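Local coordinates for lumazine protein (Photobacterium kishitanii, PDB 3A35), which probably serves as an antenna protein that shifts luciferase bioluminescence to shorter wavelength and here carries riboflavin in place of its authentic lumazine chromophore, at residues A[25-30]-A[55-60]. Sequence-based numbering, arbitrary orientation.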
loop_
_atom_site.group_PDB
_atom_site.type_symbol
_atom_site.label_atom_id
_atom_site.label_comp_id
_atom_site.label_asym_id
_atom_site.label_seq_id
_atom_site.Cartn_x
_atom_site.Cartn_y
_atom_site.Cartn_z
ATOM N N GLY A 25 -7.422 9.637 10.425
ATOM C CA GLY A 25 -8.785 9.222 10.321
ATOM C C GLY A 25 -9.099 9.045 8.847
ATOM O O GLY A 25 -8.926 10.058 8.103
ATOM N N ILE A 26 -9.567 7.904 8.461
ATOM C CA ILE A 26 -9.712 7.551 7.033
ATOM C C ILE A 26 -11.169 7.224 6.803
ATOM O O ILE A 26 -11.736 6.300 7.397
ATOM C CB ILE A 26 -8.773 6.361 6.688
ATOM C CG1 ILE A 26 -7.299 6.718 7.039
ATOM C CG2 ILE A 26 -8.892 6.057 5.207
ATOM C CD1 ILE A 26 -6.316 5.553 6.795
ATOM N N THR A 27 -11.830 7.912 5.839
ATOM C CA THR A 27 -13.187 7.516 5.419
ATOM C C THR A 27 -13.150 6.252 4.637
ATOM O O THR A 27 -12.416 6.091 3.615
ATOM C CB THR A 27 -13.735 8.623 4.494
ATOM O OG1 THR A 27 -13.770 9.851 5.229
ATOM C CG2 THR A 27 -15.146 8.280 4.011
ATOM N N PHE A 28 -13.947 5.278 5.093
ATOM C CA PHE A 28 -13.988 3.975 4.478
ATOM C C PHE A 28 -15.249 3.782 3.669
ATOM O O PHE A 28 -16.263 4.264 4.091
ATOM C CB PHE A 28 -13.982 2.819 5.514
ATOM C CG PHE A 28 -12.620 2.354 5.995
ATOM C CD1 PHE A 28 -11.515 3.208 6.059
ATOM C CD2 PHE A 28 -12.462 1.031 6.381
ATOM C CE1 PHE A 28 -10.272 2.702 6.464
ATOM C CE2 PHE A 28 -11.216 0.534 6.872
ATOM C CZ PHE A 28 -10.180 1.347 6.927
ATOM N N PRO A 29 -15.133 3.031 2.582
ATOM C CA PRO A 29 -16.377 2.657 1.868
ATOM C C PRO A 29 -17.195 1.726 2.726
ATOM O O PRO A 29 -16.654 0.959 3.556
ATOM C CB PRO A 29 -15.850 1.991 0.564
ATOM C CG PRO A 29 -14.452 1.676 0.760
ATOM C CD PRO A 29 -13.897 2.469 1.972
ATOM N N LYS A 30 -18.508 1.695 2.476
ATOM C CA LYS A 30 -19.372 0.995 3.403
ATOM C C LYS A 30 -19.094 -0.496 3.535
ATOM O O LYS A 30 -19.117 -0.983 4.688
ATOM C CB LYS A 30 -20.894 1.162 3.031
ATOM C CG LYS A 30 -21.795 0.694 4.298
ATOM C CD LYS A 30 -21.846 1.766 5.405
ATOM C CE LYS A 30 -22.745 1.388 6.633
ATOM N NZ LYS A 30 -22.560 2.385 7.756
ATOM N N SER A 55 -15.686 6.109 13.971
ATOM C CA SER A 55 -16.798 7.057 14.268
ATOM C C SER A 55 -17.498 7.236 12.905
ATOM O O SER A 55 -16.880 7.860 11.981
ATOM C CB SER A 55 -16.186 8.299 14.790
ATOM O OG SER A 55 -17.241 9.292 15.004
ATOM N N GLY A 56 -18.743 6.717 12.795
ATOM C CA GLY A 56 -19.399 6.835 11.526
ATOM C C GLY A 56 -18.600 6.074 10.484
ATOM O O GLY A 56 -18.347 4.925 10.759
ATOM N N ASP A 57 -18.240 6.720 9.379
ATOM C CA ASP A 57 -17.493 5.994 8.345
ATOM C C ASP A 57 -15.980 6.335 8.438
ATOM O O ASP A 57 -15.261 6.047 7.512
ATOM C CB ASP A 57 -18.020 6.300 6.949
ATOM C CG ASP A 57 -17.998 7.746 6.586
ATOM O OD1 ASP A 57 -17.610 8.575 7.370
ATOM O OD2 ASP A 57 -18.473 7.979 5.408
ATOM N N VAL A 58 -15.530 6.965 9.550
ATOM C CA VAL A 58 -14.124 7.351 9.710
ATOM C C VAL A 58 -13.461 6.317 10.642
ATOM O O VAL A 58 -13.868 6.141 11.808
ATOM C CB VAL A 58 -13.958 8.739 10.243
ATOM C CG1 VAL A 58 -12.482 9.159 10.310
ATOM C CG2 VAL A 58 -14.758 9.760 9.357
ATOM N N VAL A 59 -12.405 5.690 10.093
ATOM C CA VAL A 59 -11.664 4.698 10.831
ATOM C C VAL A 59 -10.319 5.256 11.126
ATOM O O VAL A 59 -9.622 5.799 10.264
ATOM C CB VAL A 59 -11.539 3.450 9.911
ATOM C CG1 VAL A 59 -10.757 2.351 10.649
ATOM C CG2 VAL A 59 -12.934 2.866 9.554
ATOM N N TYR A 60 -9.918 5.196 12.395
ATOM C CA TYR A 60 -8.710 5.811 12.861
ATOM C C TYR A 60 -7.561 4.818 13.179
ATOM O O TYR A 60 -7.795 3.711 13.719
ATOM C CB TYR A 60 -9.000 6.576 14.182
ATOM C CG TYR A 60 -9.907 7.822 13.968
ATOM C CD1 TYR A 60 -9.316 9.081 13.818
ATOM C CD2 TYR A 60 -11.299 7.716 13.973
ATOM C CE1 TYR A 60 -10.143 10.251 13.637
ATOM C CE2 TYR A 60 -12.102 8.890 13.837
ATOM C CZ TYR A 60 -11.444 10.025 13.709
ATOM O OH TYR A 60 -12.202 11.229 13.488
HETATM O O HOH W 1 -16.209 10.732 6.273
HETATM O O HOH W 2 -18.448 5.859 3.453
#
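Ile26 and Val59 form the hydrogen-bonded pair of two antiparallel strands, 22-27 and 58-63, neighbours in the six-stranded antiparallel barrel of the lumazine-binding domain. Each amide bonds the other's carbonyl, and the bond from Val59 N to Ile26 O, 2.8 Å, is almost straight at hydrogen (176°). A third bond, Phe28 N to Asp57 O at 2.9 Å, continues the pairing past the strand end, next to the type II' turn Ser55-Val58. Packing is tight on the face carrying Ile26 and Val59. There chi1 of -180° puts Val59 CG1 anti to the backbone N and leaves CG2 over the centre of the Phe28 ring in a CH-pi contact, 3.6 Å from Phe28 CG, while Ile26 CG2 meets the ring at its edge. Leu33 of helix 30-34 and Leu83 of strand 80-84 also touch the Phe28 side chain. On the other face, the bare CA of Gly25 lies 3.5 Å from Tyr60 CD1, oblique to the ring. Toward solvent, the link between Thr27 and Asp57 is looser: their side chains run alongside each other, CG2 to OD2 3.6 Å, and one water joins Thr27 OG1 to Asp57 OD1, while a second donates to both Phe28 O and Asp57 OD2.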